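MIPZ (Caulobacter crescentus, PDB 2XJ9) is an ATPase that probably inhibits cell division and positions the division plane, through dimerisation and nucleoid binding. Local coordinates at residues Pro216-Arg221 / Gln255-Leu260; Arg221-Glu226 / Leu248-Ala253. The protein carries 1 engineered substitution. All coordinates share one frame; numbering follows the deposited sequence.

Contact 1: Pro216-Arg221 / Gln255-Leu260. With AGS (phosphothiophosphoric acid-adenylate ester), chain D.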
# COMPACT_ATOMS: atom_id res chain seq x y z
N PRO A 216 -6.98 16.79 9.18
CA PRO A 216 -5.59 17.06 9.55
C PRO A 216 -4.69 15.84 9.32
O PRO A 216 -5.06 14.71 9.68
CB PRO A 216 -5.66 17.35 11.05
CG PRO A 216 -7.12 17.10 11.47
CD PRO A 216 -7.79 16.40 10.34
N GLY A 217 -3.51 16.07 8.74
CA GLY A 217 -2.59 14.99 8.44
C GLY A 217 -1.90 14.36 9.65
O GLY A 217 -1.79 14.98 10.70
N LEU A 218 -1.45 13.12 9.49
CA LEU A 218 -0.41 12.57 10.36
C LEU A 218 0.94 12.70 9.66
O LEU A 218 1.01 12.82 8.44
CB LEU A 218 -0.67 11.11 10.68
CG LEU A 218 -2.03 10.78 11.29
CD1 LEU A 218 -2.01 9.34 11.83
CD2 LEU A 218 -2.37 11.76 12.38
N ARG A 219 2.01 12.70 10.42
CA ARG A 219 3.32 12.82 9.80
C ARG A 219 4.01 11.50 9.93
O ARG A 219 3.67 10.70 10.79
CB ARG A 219 4.13 13.92 10.47
CG ARG A 219 3.50 15.28 10.29
CD ARG A 219 4.51 16.38 10.51
NE ARG A 219 5.85 15.98 10.06
CZ ARG A 219 6.86 16.83 9.87
NH1 ARG A 219 8.04 16.37 9.45
NH2 ARG A 219 6.69 18.13 10.08
N ASP A 220 4.96 11.26 9.04
CA ASP A 220 5.77 10.05 9.09
C ASP A 220 6.46 9.99 10.46
O ASP A 220 7.17 10.90 10.84
CB ASP A 220 6.78 10.10 7.93
CG ASP A 220 7.39 8.76 7.61
OD1 ASP A 220 6.94 7.74 8.16
OD2 ASP A 220 8.32 8.72 6.78
N ARG A 221 6.23 8.92 11.21
CA ARG A 221 6.75 8.84 12.56
C ARG A 221 6.95 7.42 13.00
O ARG A 221 5.99 6.66 13.10
CB ARG A 221 5.78 9.49 13.51
CG ARG A 221 5.76 10.98 13.43
CD ARG A 221 5.53 11.56 14.80
NE ARG A 221 5.80 12.99 14.83
CZ ARG A 221 4.89 13.91 14.55
NH1 ARG A 221 3.66 13.53 14.23
NH2 ARG A 221 5.20 15.20 14.59
N GLN A 255 -0.68 14.66 20.07
CA GLN A 255 -1.27 15.89 19.57
C GLN A 255 -2.08 15.68 18.28
O GLN A 255 -3.28 15.89 18.28
CB GLN A 255 -0.21 16.96 19.35
CG GLN A 255 -0.05 17.91 20.51
CD GLN A 255 -1.38 18.56 20.90
OE1 GLN A 255 -1.46 19.30 21.88
NE2 GLN A 255 -2.43 18.27 20.13
N GLU A 256 -1.40 15.26 17.21
CA GLU A 256 -2.04 15.01 15.92
C GLU A 256 -3.21 14.06 16.01
O GLU A 256 -4.22 14.24 15.34
CB GLU A 256 -1.06 14.35 14.98
CG GLU A 256 0.06 15.22 14.55
CD GLU A 256 1.07 14.44 13.77
OE1 GLU A 256 0.98 13.20 13.81
OE2 GLU A 256 1.94 15.06 13.13
N LEU A 257 -3.05 13.01 16.81
CA LEU A 257 -4.10 12.05 16.98
C LEU A 257 -5.30 12.77 17.54
O LEU A 257 -6.43 12.59 17.06
CB LEU A 257 -3.68 10.96 17.94
CG LEU A 257 -3.41 9.59 17.34
CD1 LEU A 257 -2.98 9.69 15.88
CD2 LEU A 257 -2.35 8.90 18.18
N ARG A 258 -5.06 13.59 18.55
CA ARG A 258 -6.15 14.34 19.17
C ARG A 258 -6.82 15.26 18.14
O ARG A 258 -8.03 15.21 17.96
CB ARG A 258 -5.64 15.13 20.37
CG ARG A 258 -6.74 15.66 21.26
CD ARG A 258 -6.16 16.32 22.50
NE ARG A 258 -5.45 15.35 23.33
CZ ARG A 258 -4.18 15.46 23.71
NH1 ARG A 258 -3.64 14.51 24.47
NH2 ARG A 258 -3.45 16.52 23.34
N ALA A 259 -6.04 16.07 17.45
CA ALA A 259 -6.61 16.92 16.42
C ALA A 259 -7.46 16.09 15.49
O ALA A 259 -8.59 16.44 15.20
CB ALA A 259 -5.54 17.59 15.64
N LEU A 260 -6.89 14.98 15.03
CA LEU A 260 -7.61 14.05 14.17
C LEU A 260 -8.96 13.64 14.77
O LEU A 260 -10.01 13.90 14.18
CB LEU A 260 -6.73 12.82 13.86
CG LEU A 260 -7.06 12.00 12.60
CD1 LEU A 260 -7.56 10.63 12.99
CD2 LEU A 260 -8.09 12.70 11.72
PG AGS D . -2.77 -2.01 2.55
S1G AGS D . -3.28 -1.78 1.13
O2G AGS D . -1.60 -2.97 2.67
O3G AGS D . -3.82 -2.33 3.59
PB AGS D . -2.69 0.23 4.35
O1B AGS D . -3.55 1.34 3.79
O2B AGS D . -3.14 -0.77 5.39
O3B AGS D . -2.18 -0.59 3.05
PA AGS D . -0.66 0.76 6.26
O1A AGS D . -1.55 1.26 7.38
O2A AGS D . -0.10 -0.62 6.35
O3A AGS D . -1.36 0.95 4.85
O5' AGS D . 0.55 1.79 6.05
C5' AGS D . 1.50 1.55 5.03
C4' AGS D . 2.92 1.50 5.63
O4' AGS D . 3.14 2.78 6.16
C3' AGS D . 3.10 0.56 6.81
O3' AGS D . 4.44 0.10 6.81
C2' AGS D . 2.94 1.39 8.06
O2' AGS D . 3.75 0.82 9.10
C1' AGS D . 3.42 2.74 7.56
N9 AGS D . 2.76 3.99 8.00
C8 AGS D . 1.50 4.39 7.68
N7 AGS D . 1.23 5.62 8.20
C5 AGS D . 2.35 6.01 8.84
C6 AGS D . 2.75 7.19 9.59
N6 AGS D . 1.88 8.20 9.76
N1 AGS D . 4.01 7.21 10.08
C2 AGS D . 4.88 6.21 9.93
N3 AGS D . 4.59 5.10 9.25
C4 AGS D . 3.36 4.96 8.70
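The adenine-binding loop of this P-loop ATPase meets the C-terminal helix here, with Leu218 and Arg221 on the loop and Glu256 on the helix making the central contacts. The loop backbone reads the base edge: AGS N6 donates to Arg219 O at 3.2 Å, and Arg221 N donates to AGS N1 at 3.0 Å with an N-H...N angle of 156°. This donor-acceptor pairing matches the edge of an adenine, and Leu218 CB packs beside the exocyclic amino group, 4.0 Å from AGS N6. Behind the loop, Glu256 has CG anti to its carbonyl carbon (chi1 -68°) and then runs out extended, long enough to carry its carboxylate from the helix to the loop. OE2 accepts from Arg221 in a salt bridge whose NH1 end is less surely placed in the model; it lies at the guanidinium edge, near its plane, and the flat groups are turned 52° apart. The Arg219 aliphatic chain passes beside the same oxygen at about a right angle, while OE1 is hydrogen-bonded to Tyr224 OH. Replacing Glu256 by alanine is likely to leave the Arg221 guanidinium without this countercharge and the Tyr224 hydroxyl without this partner. Branched Leu218 suits the apolar side of the contact: CD2 lies 3.9 Å from Glu256 CB and 4.1 Å from Leu257 CD1. Farther along, the Pro216 ring is laid across Leu260 at about a right angle, its CD 4.0 Å from Leu260 CD2, and its CG faces the small Ala259. The loop leaves edge strand 213-215 of the parallel sheet and passes along helix 249-263, whose Leu257 and Leu260 also rest on His24 and Leu25 of helix 18-30.

Contact 2: Arg221-Glu226 / Leu248-Ala253. With AGS (phosphothiophosphoric acid-adenylate ester), chain D.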
# COMPACT_ATOMS: atom_id res chain seq x y z
N ARG A 221 6.23 8.92 11.21
CA ARG A 221 6.75 8.84 12.56
C ARG A 221 6.95 7.42 13.00
O ARG A 221 5.99 6.66 13.10
CB ARG A 221 5.78 9.49 13.51
CG ARG A 221 5.76 10.98 13.43
CD ARG A 221 5.53 11.56 14.80
NE ARG A 221 5.80 12.99 14.83
CZ ARG A 221 4.89 13.91 14.55
NH1 ARG A 221 3.66 13.53 14.23
NH2 ARG A 221 5.20 15.20 14.59
N VAL A 222 8.18 7.07 13.32
CA VAL A 222 8.51 5.75 13.81
C VAL A 222 7.53 5.18 14.83
O VAL A 222 7.25 3.99 14.84
CB VAL A 222 9.90 5.76 14.48
CG1 VAL A 222 10.55 4.38 14.40
CG2 VAL A 222 10.79 6.82 13.83
N ILE A 223 7.02 6.04 15.71
CA ILE A 223 6.18 5.62 16.81
C ILE A 223 4.82 5.11 16.31
O ILE A 223 4.10 4.39 17.02
CB ILE A 223 6.00 6.76 17.86
CG1 ILE A 223 5.28 6.25 19.11
CG2 ILE A 223 5.26 7.94 17.26
CD1 ILE A 223 6.04 5.18 19.85
N TYR A 224 4.48 5.47 15.07
CA TYR A 224 3.23 5.01 14.48
C TYR A 224 3.34 3.60 13.92
O TYR A 224 2.36 3.04 13.42
CB TYR A 224 2.79 5.95 13.37
CG TYR A 224 2.21 7.28 13.83
CD1 TYR A 224 1.54 7.39 15.04
CD2 TYR A 224 2.35 8.42 13.05
CE1 TYR A 224 1.02 8.61 15.45
CE2 TYR A 224 1.83 9.62 13.46
CZ TYR A 224 1.17 9.71 14.66
OH TYR A 224 0.64 10.90 15.07
N ARG A 225 4.54 3.03 14.00
CA ARG A 225 4.82 1.84 13.22
C ARG A 225 5.67 0.90 14.02
O ARG A 225 5.75 -0.28 13.72
CB ARG A 225 5.57 2.24 11.95
CG ARG A 225 6.88 1.56 11.84
CD ARG A 225 7.53 1.81 10.52
NE ARG A 225 8.07 3.12 10.38
CZ ARG A 225 8.09 3.91 9.33
NH1 ARG A 225 8.70 5.06 9.51
NH2 ARG A 225 7.53 3.63 8.16
N GLU A 226 6.29 1.45 15.05
CA GLU A 226 7.37 0.80 15.77
C GLU A 226 6.85 -0.21 16.78
O GLU A 226 7.57 -1.14 17.15
CB GLU A 226 8.20 1.86 16.47
CG GLU A 226 9.34 1.32 17.29
CD GLU A 226 10.06 2.40 18.09
OE1 GLU A 226 9.36 3.32 18.58
OE2 GLU A 226 11.30 2.32 18.23
N LEU A 248 10.97 12.87 22.15
CA LEU A 248 10.22 14.12 22.18
C LEU A 248 9.01 13.94 21.27
O LEU A 248 7.91 14.41 21.58
CB LEU A 248 11.10 15.30 21.73
CG LEU A 248 10.59 16.72 22.03
CD1 LEU A 248 11.49 17.79 21.41
CD2 LEU A 248 9.15 16.90 21.55
N GLN A 249 9.22 13.22 20.17
CA GLN A 249 8.16 12.92 19.19
C GLN A 249 6.79 12.51 19.80
O GLN A 249 5.74 12.80 19.21
CB GLN A 249 8.63 11.83 18.21
CG GLN A 249 9.96 12.10 17.51
CD GLN A 249 9.84 12.43 16.01
OE1 GLN A 249 10.78 12.97 15.42
NE2 GLN A 249 8.69 12.11 15.40
N HIS A 250 6.78 11.85 20.95
CA HIS A 250 5.54 11.33 21.51
C HIS A 250 4.49 12.42 21.67
O HIS A 250 3.32 12.21 21.35
CB HIS A 250 5.77 10.66 22.86
CG HIS A 250 6.68 9.47 22.77
ND1 HIS A 250 7.34 9.12 21.61
CD2 HIS A 250 7.04 8.55 23.71
CE1 HIS A 250 8.06 8.04 21.83
NE2 HIS A 250 7.90 7.67 23.09
N LEU A 251 4.90 13.58 22.15
CA LEU A 251 3.95 14.64 22.44
C LEU A 251 3.33 15.19 21.16
O LEU A 251 2.13 15.38 21.09
CB LEU A 251 4.59 15.75 23.26
CG LEU A 251 5.16 15.29 24.61
CD1 LEU A 251 5.65 16.48 25.43
CD2 LEU A 251 4.13 14.46 25.41
N ALA A 252 4.15 15.42 20.14
CA ALA A 252 3.61 15.89 18.88
C ALA A 252 2.62 14.87 18.32
O ALA A 252 1.62 15.23 17.69
CB ALA A 252 4.72 16.12 17.89
N ALA A 253 2.90 13.59 18.56
CA ALA A 253 2.09 12.50 18.04
C ALA A 253 0.70 12.43 18.67
O ALA A 253 -0.32 12.38 17.96
CB ALA A 253 2.82 11.16 18.21
PG AGS D . -2.77 -2.01 2.55
S1G AGS D . -3.28 -1.78 1.13
O2G AGS D . -1.60 -2.97 2.67
O3G AGS D . -3.82 -2.33 3.59
PB AGS D . -2.69 0.23 4.35
O1B AGS D . -3.55 1.34 3.79
O2B AGS D . -3.14 -0.77 5.39
O3B AGS D . -2.18 -0.59 3.05
PA AGS D . -0.66 0.76 6.26
O1A AGS D . -1.55 1.26 7.38
O2A AGS D . -0.10 -0.62 6.35
O3A AGS D . -1.36 0.95 4.85
O5' AGS D . 0.55 1.79 6.05
C5' AGS D . 1.50 1.55 5.03
C4' AGS D . 2.92 1.50 5.63
O4' AGS D . 3.14 2.78 6.16
C3' AGS D . 3.10 0.56 6.81
O3' AGS D . 4.44 0.10 6.81
C2' AGS D . 2.94 1.39 8.06
O2' AGS D . 3.75 0.82 9.10
C1' AGS D . 3.42 2.74 7.56
N9 AGS D . 2.76 3.99 8.00
C8 AGS D . 1.50 4.39 7.68
N7 AGS D . 1.23 5.62 8.20
C5 AGS D . 2.35 6.01 8.84
C6 AGS D . 2.75 7.19 9.59
N6 AGS D . 1.88 8.20 9.76
N1 AGS D . 4.01 7.21 10.08
C2 AGS D . 4.88 6.21 9.93
N3 AGS D . 4.59 5.10 9.25
C4 AGS D . 3.36 4.96 8.70
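In Ile223, CG1 anti to the backbone N (chi1 -172°) with chi2 63° brings CD1 beside the His250 ring, while Tyr224 turns CG anti to its carbonyl carbon (chi1 -75°) and sends its hydroxyl to the helix. Ile223 CD1 ends 4.0 Å from His250 CE1, the two side chains crossing at about a right angle, and its other branch, CG2, lies 4.2 Å from Ala253 CB. The small methyl of Ala253 also allows the Tyr224 ring to come close, with CB 4.2 Å from Tyr224 CE1; the hydroxyl itself is hydrogen-bonded to Glu256, one turn farther along the helix. In this P-loop ATPase fold the segment 221-226 belongs to the nucleotide pocket, its backbone tightened by a bond from Tyr224 N to Arg221 O at 2.8 Å. AGS N1 lies at the edge of the Tyr224 ring, in its plane, while the amino group N6 approaches obliquely. AGS N3 lies 3.5 Å above the Arg225 guanidinium plane, offset toward its rim, and Arg225 forms a salt bridge with Glu192 of the second subunit. On the helix side, Ala252 CB packs over one face of the Arg221 guanidinium, whose charge is met by Glu256; a methyl leaves room for this flat group.

Overall arrangement
Both contacts fasten the loop that follows strand 213-215 to helix 249-263, and contact 2 is nested inside the chain closed by contact 1. Their centres are 10 Å apart, and they share Arg221 and the bound nucleotide. Contact 2 lies farther out, its centre about 18 Å from the chain centre against 13 Å, yet four of its seven touching residues are buried, against two of nine in contact 1. Contact 1 combines a charged pair with leucine and proline packing beside the sheet edge; contact 2, with no clear hydrogen bond between its segments, relies on Arg221 laid against alanines, with Ile223 and Tyr224 packing on the helix, and its 221-226 segment faces the second subunit.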